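Local coordinates for protein leucine aminopeptidase (Parabacteroides distasonis, PDB 3TC8) that binds a zinc ion and, as a member of peptidase family M28, probably works as an aminopeptidase or a glutaminyl-peptide cyclotransferase, at residues 106-111 with 163-167; 33-37 with 49-54; 27-31 with 133-137; 173-179 with 249-253. All coordinates share one frame; numbering follows the deposited sequence.

The four contacts fall into two groups around the central mixed sheet. Interactions 2 and 3 share helix 24-36, which packs on helix 45-60 in the first and on helix 125-144 in the second. They touch each other through Leu54 and Leu136. Interaction 3 is fully buried and mainly apolar. Interaction 2 is partly buried and has one polar bond at its rim. Interactions 1 and 4 lie near the zinc ion, are only partly buried and are more polar, with carboxylates and waters in both. They meet where Thr163 N probably bonds Ser174 OG and Arg106 packs on Trp175. Interaction 1 joins two loops, while interaction 4 joins a loop and helix start to a second helix start.

Interaction 1 of 4, residues 106-111 with 163-167; sequences RPYSDH and TPEFV
Asp110 accepts the backbone N-H of Glu165 and so ties together two loops near the zinc site of this M28 peptidase fold. The second loop makes a type I beta turn from Pro164 to Val167, closed by a bond from Val167 N to Pro164 O. Glu165 N lies 3.0 Å from Asp110 OD2, which accepts it on its anti lone pair (152° at the hydrogen). Phe166 points its edge at one face of the Tyr108 ring in a T-shaped stack with planes at 84°; its CZ is 3.8 Å from Tyr108 CD1. Pro164 CG lies over the same face in a CH-pi contact. This atom also sits over the rim of the Phe166 ring, so the proline fills the angle between the two aromatics. Phe166 CG stands between its backbone N and carbonyl carbon (chi1 56°), which brings the ring back beside Pro164.

Arg106 positions the aspartate by a side-on salt bridge through NE and NH2. Arg106 NE is 2.9 Å from Asp110 OD1, and Arg106 NH2 is 3.0 Å from Asp110 OD2. Both oxygens lie near the guanidinium plane. NH2 meets OD2 from above the carboxylate plane, so OD2 takes two N-H groups. Tyr108 CD2 lies over the centre of one face of this guanidinium. Arg106 NH1 bonds the carbonyls of the zinc ligand Asp160 and of Gly162. Farther out, Tyr108 OH bonds Tyr75 OH. Glu165 CG packs 3.4 Å from His111 NE2. A water joins the same two residues, 2.9 Å from His111 NE2 and 2.7 Å from Glu165 OE2.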
loop_
_atom_site.group_PDB
_atom_site.type_symbol
_atom_site.label_atom_id
_atom_site.label_comp_id
_atom_site.label_asym_id
_atom_site.label_seq_id
_atom_site.Cartn_x
_atom_site.Cartn_y
_atom_site.Cartn_z
ATOM N N ARG A 106 6.348 -6.704 -8.593
ATOM C CA ARG A 106 6.369 -8.123 -8.909
ATOM C C ARG A 106 7.418 -8.422 -9.985
ATOM O O ARG A 106 7.450 -7.754 -11.011
ATOM C CB ARG A 106 4.975 -8.551 -9.354
ATOM C CG ARG A 106 4.816 -10.049 -9.641
ATOM C CD ARG A 106 3.425 -10.513 -9.308
ATOM N NE ARG A 106 3.166 -11.922 -9.610
ATOM C CZ ARG A 106 3.526 -12.909 -8.810
ATOM N NH1 ARG A 106 4.279 -12.703 -7.762
ATOM N NH2 ARG A 106 3.230 -14.171 -9.110
ATOM N N PRO A 107 8.137 -9.528 -9.841
ATOM C CA PRO A 107 9.152 -9.907 -10.845
ATOM C C PRO A 107 8.606 -10.613 -12.087
ATOM O O PRO A 107 9.376 -10.963 -12.964
ATOM C CB PRO A 107 10.084 -10.811 -10.070
ATOM C CG PRO A 107 9.211 -11.444 -9.033
ATOM C CD PRO A 107 8.334 -10.305 -8.596
ATOM N N TYR A 108 7.314 -10.824 -12.091
ATOM C CA TYR A 108 6.604 -11.559 -13.113
ATOM C C TYR A 108 5.416 -10.749 -13.610
ATOM O O TYR A 108 4.922 -9.862 -12.920
ATOM C CB TYR A 108 6.063 -12.898 -12.581
ATOM C CG TYR A 108 7.019 -13.701 -11.756
ATOM C CD1 TYR A 108 8.260 -14.082 -12.236
ATOM C CD2 TYR A 108 6.712 -14.034 -10.450
ATOM C CE1 TYR A 108 9.127 -14.817 -11.456
ATOM C CE2 TYR A 108 7.593 -14.758 -9.629
ATOM C CZ TYR A 108 8.799 -15.121 -10.152
ATOM O OH TYR A 108 9.646 -15.865 -9.364
ATOM N N SER A 109 4.983 -11.046 -14.810
ATOM C CA SER A 109 3.727 -10.539 -15.380
ATOM C C SER A 109 2.850 -11.739 -15.723
ATOM O O SER A 109 2.537 -12.001 -16.872
ATOM C CB SER A 109 3.991 -9.653 -16.580
ATOM O OG SER A 109 4.862 -8.595 -16.235
ATOM N N ASP A 110 2.494 -12.498 -14.670
ATOM C CA ASP A 110 1.987 -13.851 -14.853
ATOM C C ASP A 110 0.537 -13.944 -15.275
ATOM O O ASP A 110 0.101 -15.027 -15.592
ATOM C CB ASP A 110 2.292 -14.730 -13.634
ATOM C CG ASP A 110 1.885 -14.133 -12.274
ATOM O OD1 ASP A 110 2.038 -12.914 -12.042
ATOM O OD2 ASP A 110 1.463 -14.957 -11.400
ATOM N N HIS A 111 -0.131 -12.800 -15.369
ATOM C CA HIS A 111 -1.441 -12.710 -15.963
ATOM C C HIS A 111 -1.431 -12.036 -17.336
ATOM O O HIS A 111 -2.473 -11.801 -17.954
ATOM C CB HIS A 111 -2.433 -12.037 -15.043
ATOM C CG HIS A 111 -2.812 -12.897 -13.894
ATOM N ND1 HIS A 111 -3.950 -13.661 -13.903
ATOM C CD2 HIS A 111 -2.185 -13.174 -12.729
ATOM C CE1 HIS A 111 -3.993 -14.385 -12.796
ATOM N NE2 HIS A 111 -2.961 -14.074 -12.037
ATOM N N THR A 163 3.890 -17.067 -5.343
ATOM C CA THR A 163 3.912 -18.101 -6.376
ATOM C C THR A 163 3.208 -17.609 -7.632
ATOM O O THR A 163 2.030 -17.223 -7.571
ATOM C CB THR A 163 3.199 -19.368 -5.883
ATOM O OG1 THR A 163 3.803 -19.772 -4.649
ATOM C CG2 THR A 163 3.287 -20.483 -6.928
ATOM N N PRO A 164 3.862 -17.699 -8.806
ATOM C CA PRO A 164 3.193 -17.260 -10.032
ATOM C C PRO A 164 2.315 -18.348 -10.648
ATOM O O PRO A 164 2.441 -19.545 -10.347
ATOM C CB PRO A 164 4.359 -16.905 -10.943
ATOM C CG PRO A 164 5.442 -17.791 -10.498
ATOM C CD PRO A 164 5.292 -17.946 -9.022
ATOM N N GLU A 165 1.482 -17.923 -11.573
ATOM C CA GLU A 165 0.530 -18.811 -12.214
ATOM C C GLU A 165 1.183 -19.989 -12.903
ATOM O O GLU A 165 0.586 -21.046 -12.983
ATOM C CB GLU A 165 -0.305 -18.047 -13.232
ATOM C CG GLU A 165 -1.199 -16.982 -12.618
ATOM C CD GLU A 165 -2.271 -17.569 -11.711
ATOM O OE1 GLU A 165 -3.200 -18.139 -12.253
ATOM O OE2 GLU A 165 -2.151 -17.468 -10.467
ATOM N N PHE A 166 2.424 -19.817 -13.378
ATOM C CA PHE A 166 3.105 -20.870 -14.134
ATOM C C PHE A 166 3.864 -21.840 -13.255
ATOM O O PHE A 166 4.485 -22.771 -13.793
ATOM C CB PHE A 166 4.019 -20.217 -15.211
ATOM C CG PHE A 166 5.020 -19.230 -14.667
ATOM C CD1 PHE A 166 6.191 -19.634 -14.083
ATOM C CD2 PHE A 166 4.803 -17.874 -14.786
ATOM C CE1 PHE A 166 7.109 -18.730 -13.603
ATOM C CE2 PHE A 166 5.718 -16.942 -14.309
ATOM C CZ PHE A 166 6.884 -17.358 -13.711
ATOM N N VAL A 167 3.822 -21.684 -11.936
ATOM C CA VAL A 167 4.425 -22.639 -11.013
ATOM C C VAL A 167 3.333 -23.463 -10.364
ATOM O O VAL A 167 2.395 -22.939 -9.793
ATOM C CB VAL A 167 5.257 -21.888 -9.933
ATOM C CG1 VAL A 167 5.634 -22.763 -8.735
ATOM C CG2 VAL A 167 6.530 -21.279 -10.563
HETATM O O HOH W 1 -2.382 -15.028 -9.318
#

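Interaction 2 of 4, residues 33-37 with 49-54; sequences NQVAF and ACGDYL
Phe37 lays its ring against one side of helix 45-60, with Cys50 CA over the centre of one ring face. The contact joins the consecutive helices 24-36 and 45-60 as a helix-helix packing. Cys50 CA makes a CH-pi contact, 3.8 Å from the Phe37 ring centroid and almost on the ring normal. Cys50 CB is 3.6 Å from Phe37 CD2, and Cys50 SG makes an oblique sulfur-aromatic contact with the ring. On one flank, Ala49 CB is 3.7 Å from Phe37 CD1. On another, Tyr53 CB is 3.6 Å from Phe37 CZ. The Phe37 and Tyr53 rings meet obliquely.

Gln34 passes next to Cys50, where its CG is 4.0 Å from SG. The same CG is 4.2 Å from Leu54 CD2. The amide end of Gln34 goes elsewhere: NE2 bonds the carbonyls of Tyr30 and Gly129. Leu54 also touches Val132, so helix 125-144 packs against the same leucine.

The polar edge is formed by Asn33 and Tyr53. With its CG anti to the backbone N (chi1 171°), Tyr53 carries its hydroxyl across to the first helix. The Asn33 amide stands nearly perpendicular to the Tyr53 ring. Asn33 ND2 donates to Tyr53 OH at 2.9 Å, with 152° at the hydrogen and the oxygen tilted 19° from the amide plane.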
loop_
_atom_site.group_PDB
_atom_site.type_symbol
_atom_site.label_atom_id
_atom_site.label_comp_id
_atom_site.label_asym_id
_atom_site.label_seq_id
_atom_site.Cartn_x
_atom_site.Cartn_y
_atom_site.Cartn_z
ATOM N N ASN A 33 8.086 8.936 -9.842
ATOM C CA ASN A 33 9.465 8.865 -9.368
ATOM C C ASN A 33 9.845 7.434 -8.995
ATOM O O ASN A 33 10.965 7.021 -9.258
ATOM C CB ASN A 33 9.709 9.779 -8.172
ATOM C CG ASN A 33 9.723 11.255 -8.549
ATOM O OD1 ASN A 33 9.768 11.621 -9.729
ATOM N ND2 ASN A 33 9.643 12.118 -7.535
ATOM N N GLN A 34 8.937 6.684 -8.389
ATOM C CA GLN A 34 9.178 5.275 -8.132
ATOM C C GLN A 34 9.379 4.475 -9.417
ATOM O O GLN A 34 10.352 3.709 -9.555
ATOM C CB GLN A 34 8.038 4.675 -7.323
ATOM C CG GLN A 34 7.932 5.223 -5.895
ATOM C CD GLN A 34 6.621 4.802 -5.321
ATOM O OE1 GLN A 34 6.461 3.641 -4.903
ATOM N NE2 GLN A 34 5.654 5.703 -5.357
ATOM N N VAL A 35 8.478 4.657 -10.348
ATOM C CA VAL A 35 8.496 3.900 -11.584
ATOM C C VAL A 35 9.777 4.199 -12.377
ATOM O O VAL A 35 10.293 3.332 -13.072
ATOM C CB VAL A 35 7.194 4.138 -12.383
ATOM C CG1 VAL A 35 7.297 3.530 -13.778
ATOM C CG2 VAL A 35 6.015 3.524 -11.608
ATOM N N ALA A 36 10.248 5.438 -12.297
ATOM C CA ALA A 36 11.440 5.863 -13.031
ATOM C C ALA A 36 12.670 5.058 -12.685
ATOM O O ALA A 36 13.590 4.991 -13.498
ATOM C CB ALA A 36 11.635 7.347 -12.848
ATOM N N PHE A 37 12.744 4.472 -11.484
ATOM C CA PHE A 37 13.884 3.659 -11.123
ATOM C C PHE A 37 13.981 2.381 -11.925
ATOM O O PHE A 37 15.056 1.769 -11.987
ATOM C CB PHE A 37 13.871 3.320 -9.640
ATOM C CG PHE A 37 14.167 4.478 -8.730
ATOM C CD1 PHE A 37 15.456 4.948 -8.574
ATOM C CD2 PHE A 37 13.163 5.144 -8.066
ATOM C CE1 PHE A 37 15.740 6.036 -7.757
ATOM C CE2 PHE A 37 13.447 6.243 -7.254
ATOM C CZ PHE A 37 14.733 6.681 -7.114
ATOM N N ALA A 49 17.906 1.559 -4.958
ATOM C CA ALA A 49 17.868 2.994 -5.219
ATOM C C ALA A 49 16.521 3.587 -4.808
ATOM O O ALA A 49 16.465 4.661 -4.153
ATOM C CB ALA A 49 18.158 3.279 -6.689
ATOM N N CYS A 50 15.430 2.931 -5.129
ATOM C CA CYS A 50 14.126 3.441 -4.762
ATOM C C CYS A 50 13.900 3.423 -3.263
ATOM O O CYS A 50 13.387 4.380 -2.706
ATOM C CB CYS A 50 13.048 2.656 -5.491
ATOM S SG CYS A 50 11.387 3.354 -5.257
ATOM N N GLY A 51 14.354 2.391 -2.587
ATOM C CA GLY A 51 14.224 2.359 -1.151
ATOM C C GLY A 51 14.948 3.490 -0.482
ATOM O O GLY A 51 14.470 4.113 0.455
ATOM N N ASP A 52 16.159 3.765 -0.968
ATOM C CA ASP A 52 16.903 4.906 -0.450
ATOM C C ASP A 52 16.165 6.234 -0.644
ATOM O O ASP A 52 16.126 7.081 0.248
ATOM C CB ASP A 52 18.294 5.008 -1.099
ATOM C CG ASP A 52 19.274 3.927 -0.692
ATOM O OD1 ASP A 52 18.962 3.069 0.133
ATOM O OD2 ASP A 52 20.408 3.998 -1.220
ATOM N N TYR A 53 15.557 6.398 -1.811
ATOM C CA TYR A 53 14.745 7.564 -2.122
ATOM C C TYR A 53 13.528 7.685 -1.199
ATOM O O TYR A 53 13.268 8.756 -0.651
ATOM C CB TYR A 53 14.323 7.476 -3.592
ATOM C CG TYR A 53 13.298 8.523 -3.975
ATOM C CD1 TYR A 53 13.631 9.842 -4.171
ATOM C CD2 TYR A 53 11.978 8.180 -4.072
ATOM C CE1 TYR A 53 12.688 10.803 -4.465
ATOM C CE2 TYR A 53 10.972 9.148 -4.360
ATOM C CZ TYR A 53 11.366 10.478 -4.498
ATOM O OH TYR A 53 10.445 11.452 -4.780
ATOM N N LEU A 54 12.817 6.589 -0.976
ATOM C CA LEU A 54 11.654 6.622 -0.113
ATOM C C LEU A 54 12.028 6.979 1.318
ATOM O O LEU A 54 11.355 7.777 1.974
ATOM C CB LEU A 54 10.933 5.257 -0.141
ATOM C CG LEU A 54 10.316 4.880 -1.475
ATOM C CD1 LEU A 54 9.749 3.466 -1.416
ATOM C CD2 LEU A 54 9.258 5.890 -1.932
#

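Interaction 3 of 4, residues 27-31 with 133-137; sequences AYAYV and GALLE
Tyr30 overlaps Leu136, whose CB lies over one face of the phenol ring and toward its rim. This is a CH-pi contact, with Leu136 CB 3.8 Å from the ring centroid and 3.6 Å from Tyr30 CD2. Leu136 CD1 extends the overlap to the root of the ring, 3.8 Å from Tyr30 CG. The first torsion of Tyr30 (chi1 -74°) sets its CG anti to the carbonyl carbon. From there the ring runs along helix 125-144 toward Glu137.

Gly133 lies next to the backbone of the first helix. Its CA is 4.8 Å from the CA of Tyr30 and 3.8 Å from Tyr30 CB. Val31 CG2 also borders this glycine, 4.1 Å from its CA. With no side chain at Gly133, the helices come close: the axes of the two short segments approach to 7.8 Å, at 131° between their directions. One turn before Val31, the Ala27 methyl packs against Gly133 O and Glu137 CB.

The polar ends of the larger side chains are satisfied beyond the contact. Tyr30 OH bonds Glu57 of helix 45-60. Glu137 OE1 bonds Ser26 and makes a salt bridge with Arg140, while its OE2 bonds Asn23 N and Gln141. Helix 125-144 lies between helices 24-36 and 45-60 and strands 96-102 and 195-200. Leu136 also touches Leu54 and Glu57 of helix 45-60. Leu135 points away from residues 27-31 and rests on Leu99 and Ala101 of strand 96-102. Ala134 and Leu135 both touch Leu199 of strand 195-200.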
loop_
_atom_site.group_PDB
_atom_site.type_symbol
_atom_site.label_atom_id
_atom_site.label_comp_id
_atom_site.label_asym_id
_atom_site.label_seq_id
_atom_site.Cartn_x
_atom_site.Cartn_y
_atom_site.Cartn_z
ATOM N N ALA A 27 1.229 13.696 -5.577
ATOM C CA ALA A 27 1.151 12.251 -5.431
ATOM C C ALA A 27 1.500 11.546 -6.751
ATOM O O ALA A 27 2.201 10.538 -6.758
ATOM C CB ALA A 27 -0.237 11.857 -4.939
ATOM N N TYR A 28 0.942 12.036 -7.848
ATOM C CA TYR A 28 1.224 11.455 -9.150
ATOM C C TYR A 28 2.723 11.456 -9.445
ATOM O O TYR A 28 3.292 10.459 -9.888
ATOM C CB TYR A 28 0.460 12.243 -10.213
ATOM C CG TYR A 28 0.623 11.727 -11.613
ATOM C CD1 TYR A 28 1.743 12.004 -12.377
ATOM C CD2 TYR A 28 -0.377 10.948 -12.174
ATOM C CE1 TYR A 28 1.833 11.483 -13.694
ATOM C CE2 TYR A 28 -0.290 10.431 -13.466
ATOM C CZ TYR A 28 0.809 10.693 -14.197
ATOM O OH TYR A 28 0.911 10.177 -15.497
ATOM N N ALA A 29 3.382 12.568 -9.148
ATOM C CA ALA A 29 4.808 12.663 -9.378
ATOM C C ALA A 29 5.565 11.693 -8.485
ATOM O O ALA A 29 6.613 11.173 -8.915
ATOM C CB ALA A 29 5.295 14.093 -9.168
ATOM N N TYR A 30 5.116 11.463 -7.243
ATOM C CA TYR A 30 5.753 10.429 -6.407
ATOM C C TYR A 30 5.611 9.044 -7.009
ATOM O O TYR A 30 6.517 8.209 -6.877
ATOM C CB TYR A 30 5.227 10.470 -4.974
ATOM C CG TYR A 30 5.694 11.598 -4.106
ATOM C CD1 TYR A 30 7.043 11.898 -4.009
ATOM C CD2 TYR A 30 4.822 12.341 -3.356
ATOM C CE1 TYR A 30 7.499 12.923 -3.169
ATOM C CE2 TYR A 30 5.263 13.346 -2.523
ATOM C CZ TYR A 30 6.614 13.634 -2.442
ATOM O OH TYR A 30 7.019 14.647 -1.598
ATOM N N VAL A 31 4.463 8.727 -7.610
ATOM C CA VAL A 31 4.319 7.477 -8.332
ATOM C C VAL A 31 5.328 7.413 -9.462
ATOM O O VAL A 31 6.036 6.405 -9.635
ATOM C CB VAL A 31 2.860 7.242 -8.834
ATOM C CG1 VAL A 31 2.736 5.891 -9.514
ATOM C CG2 VAL A 31 1.830 7.356 -7.713
ATOM N N GLY A 133 2.847 6.389 -3.319
ATOM C CA GLY A 133 2.817 7.805 -3.716
ATOM C C GLY A 133 1.747 8.586 -2.972
ATOM O O GLY A 133 1.989 9.730 -2.567
ATOM N N ALA A 134 0.576 7.980 -2.774
ATOM C CA ALA A 134 -0.464 8.596 -1.970
ATOM C C ALA A 134 0.027 8.804 -0.540
ATOM O O ALA A 134 -0.180 9.868 0.063
ATOM C CB ALA A 134 -1.747 7.833 -2.016
ATOM N N LEU A 135 0.667 7.786 0.038
ATOM C CA LEU A 135 1.178 7.911 1.392
ATOM C C LEU A 135 2.303 8.920 1.509
ATOM O O LEU A 135 2.400 9.599 2.540
ATOM C CB LEU A 135 1.634 6.568 1.943
ATOM C CG LEU A 135 0.517 5.583 2.282
ATOM C CD1 LEU A 135 1.064 4.296 2.877
ATOM C CD2 LEU A 135 -0.556 6.161 3.215
ATOM N N LEU A 136 3.166 9.067 0.511
ATOM C CA LEU A 136 4.165 10.092 0.539
ATOM C C LEU A 136 3.535 11.467 0.584
ATOM O O LEU A 136 3.994 12.322 1.339
ATOM C CB LEU A 136 5.151 10.006 -0.640
ATOM C CG LEU A 136 6.158 8.845 -0.574
ATOM C CD1 LEU A 136 6.832 8.720 -1.950
ATOM C CD2 LEU A 136 7.231 9.106 0.513
ATOM N N GLU A 137 2.506 11.701 -0.210
ATOM C CA GLU A 137 1.846 12.996 -0.184
ATOM C C GLU A 137 1.127 13.244 1.137
ATOM O O GLU A 137 1.171 14.345 1.696
ATOM C CB GLU A 137 0.931 13.125 -1.379
ATOM C CG GLU A 137 0.081 14.381 -1.391
ATOM C CD GLU A 137 0.858 15.685 -1.326
ATOM O OE1 GLU A 137 2.077 15.702 -1.625
ATOM O OE2 GLU A 137 0.227 16.751 -1.039
#

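Interaction 4 of 4, residues 173-179 with 249-253; sequences DSWCLGT and DDHQY
Thr179 donates its hydroxyl to Asp250, with OG1 2.6 Å from OD1. The hydroxyl comes from above the carboxylate plane, 56° out of it. A water gives OD1 a second donor at 2.9 Å and accepts the backbone N-H of Thr179. Tyr253 OH makes the second direct bond, to Asp173 OD1 at 2.7 Å, on the anti lone pair. The aspartate oxygen lies at the ring edge, in plane. Tyr253 OH also accepts from a second water, which takes the N-H of Trp175.

These bonds join the loop before helix 177-184 and its first turn to the first turn of helix 250-258, in the alpha/beta fold of this zinc exopeptidase, around its mixed sheet. Cys176 is the N-cap of the first helix, with a left-handed backbone conformation. Its neighbour Trp175 packs on the zinc ligand Asp160.

Cys176 sits between the two polar ends. Its CB is 3.5 Å from Tyr253 CD2 and 3.4 Å from Asp250 OD1. With SG anti to the carbonyl carbon (chi1 -52°), the sulfur lies against the backbone where Asp249 joins Asp250, 3.5 Å from Asp250 N. SG also makes an oblique sulfur-aromatic contact with Tyr253. Thr179 CG2 packs 3.9 Å from Tyr253 CB.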
loop_
_atom_site.group_PDB
_atom_site.type_symbol
_atom_site.label_atom_id
_atom_site.label_comp_id
_atom_site.label_asym_id
_atom_site.label_seq_id
_atom_site.Cartn_x
_atom_site.Cartn_y
_atom_site.Cartn_z
ATOM N N ASP A 173 1.422 -18.861 2.429
ATOM C CA ASP A 173 1.863 -17.558 2.932
ATOM C C ASP A 173 3.060 -17.024 2.129
ATOM O O ASP A 173 3.993 -16.479 2.710
ATOM C CB ASP A 173 2.143 -17.607 4.426
ATOM C CG ASP A 173 0.928 -18.000 5.210
ATOM O OD1 ASP A 173 -0.046 -17.236 5.202
ATOM O OD2 ASP A 173 0.951 -19.078 5.822
ATOM N N SER A 174 2.984 -17.132 0.807
ATOM C CA SER A 174 4.071 -16.698 -0.042
ATOM C C SER A 174 4.011 -15.211 -0.399
ATOM O O SER A 174 5.014 -14.709 -0.922
ATOM C CB SER A 174 4.151 -17.548 -1.302
ATOM O OG SER A 174 3.174 -17.223 -2.284
ATOM N N TRP A 175 2.883 -14.572 -0.128
ATOM C CA TRP A 175 2.698 -13.150 -0.356
ATOM C C TRP A 175 2.970 -12.377 0.915
ATOM O O TRP A 175 2.989 -12.937 2.003
ATOM C CB TRP A 175 1.260 -12.894 -0.854
ATOM C CG TRP A 175 0.868 -13.720 -2.019
ATOM C CD1 TRP A 175 0.338 -14.975 -2.009
ATOM C CD2 TRP A 175 1.123 -13.423 -3.387
ATOM N NE1 TRP A 175 0.185 -15.467 -3.274
ATOM C CE2 TRP A 175 0.651 -14.528 -4.158
ATOM C CE3 TRP A 175 1.665 -12.323 -4.063
ATOM C CZ2 TRP A 175 0.724 -14.548 -5.523
ATOM C CZ3 TRP A 175 1.733 -12.354 -5.433
ATOM C CH2 TRP A 175 1.267 -13.458 -6.152
ATOM N N CYS A 176 3.171 -11.065 0.803
ATOM C CA CYS A 176 3.212 -10.191 1.988
ATOM C C CYS A 176 4.321 -10.612 2.931
ATOM O O CYS A 176 4.156 -10.605 4.149
ATOM C CB CYS A 176 1.852 -10.196 2.718
ATOM S SG CYS A 176 0.437 -9.857 1.687
ATOM N N LEU A 177 5.504 -10.909 2.383
ATOM C CA LEU A 177 6.571 -11.434 3.217
ATOM C C LEU A 177 7.129 -10.375 4.175
ATOM O O LEU A 177 7.496 -10.693 5.310
ATOM C CB LEU A 177 7.697 -11.994 2.338
ATOM C CG LEU A 177 7.339 -13.173 1.460
ATOM C CD1 LEU A 177 8.486 -13.500 0.523
ATOM C CD2 LEU A 177 6.911 -14.408 2.295
ATOM N N GLY A 178 7.260 -9.127 3.699
ATOM C CA GLY A 178 7.767 -8.073 4.577
ATOM C C GLY A 178 6.850 -7.788 5.749
ATOM O O GLY A 178 7.329 -7.586 6.873
ATOM N N THR A 179 5.553 -7.786 5.507
ATOM C CA THR A 179 4.586 -7.577 6.555
ATOM C C THR A 179 4.612 -8.722 7.546
ATOM O O THR A 179 4.534 -8.514 8.759
ATOM C CB THR A 179 3.142 -7.412 6.014
ATOM O OG1 THR A 179 3.172 -6.374 5.036
ATOM C CG2 THR A 179 2.197 -7.010 7.125
ATOM N N ASP A 249 -4.023 -9.636 1.317
ATOM C CA ASP A 249 -3.189 -8.447 1.244
ATOM C C ASP A 249 -2.527 -8.194 2.576
ATOM O O ASP A 249 -2.759 -8.915 3.568
ATOM C CB ASP A 249 -4.033 -7.254 0.785
ATOM C CG ASP A 249 -3.300 -6.274 -0.103
ATOM O OD1 ASP A 249 -2.053 -6.310 -0.156
ATOM O OD2 ASP A 249 -4.005 -5.429 -0.773
ATOM N N ASP A 250 -1.651 -7.193 2.645
ATOM C CA ASP A 250 -0.833 -7.008 3.807
ATOM C C ASP A 250 -1.627 -6.823 5.090
ATOM O O ASP A 250 -1.159 -7.162 6.165
ATOM C CB ASP A 250 0.094 -5.776 3.602
ATOM C CG ASP A 250 1.209 -5.960 2.540
ATOM O OD1 ASP A 250 2.020 -6.850 2.730
ATOM O OD2 ASP A 250 1.258 -5.184 1.573
ATOM N N HIS A 251 -2.820 -6.228 4.975
ATOM C CA HIS A 251 -3.621 -5.962 6.183
ATOM C C HIS A 251 -3.991 -7.223 6.957
ATOM O O HIS A 251 -4.067 -7.175 8.193
ATOM C CB HIS A 251 -4.877 -5.153 5.826
ATOM C CG HIS A 251 -5.883 -5.860 4.991
ATOM N ND1 HIS A 251 -5.531 -6.531 3.837
ATOM C CD2 HIS A 251 -7.224 -5.992 5.149
ATOM C CE1 HIS A 251 -6.626 -7.059 3.322
ATOM N NE2 HIS A 251 -7.668 -6.738 4.094
ATOM N N GLN A 252 -4.126 -8.362 6.272
ATOM C CA GLN A 252 -4.479 -9.588 7.016
ATOM C C GLN A 252 -3.391 -9.987 8.007
ATOM O O GLN A 252 -3.677 -10.534 9.054
ATOM C CB GLN A 252 -4.825 -10.741 6.113
ATOM C CG GLN A 252 -3.699 -11.424 5.504
ATOM C CD GLN A 252 -4.190 -12.439 4.480
ATOM O OE1 GLN A 252 -4.950 -12.075 3.591
ATOM N NE2 GLN A 252 -3.676 -13.677 4.549
ATOM N N TYR A 253 -2.132 -9.709 7.645
ATOM C CA TYR A 253 -1.012 -10.071 8.470
ATOM C C TYR A 253 -0.778 -9.074 9.597
ATOM O O TYR A 253 -0.271 -9.444 10.644
ATOM C CB TYR A 253 0.216 -10.329 7.591
ATOM C CG TYR A 253 0.099 -11.507 6.706
ATOM C CD1 TYR A 253 0.226 -12.796 7.213
ATOM C CD2 TYR A 253 -0.186 -11.357 5.369
ATOM C CE1 TYR A 253 0.125 -13.918 6.374
ATOM C CE2 TYR A 253 -0.326 -12.466 4.521
ATOM C CZ TYR A 253 -0.166 -13.729 5.015
ATOM O OH TYR A 253 -0.267 -14.797 4.175
HETATM O O HOH W 2 0.322 -15.070 1.428
HETATM O O HOH W 3 4.822 -7.517 2.596
#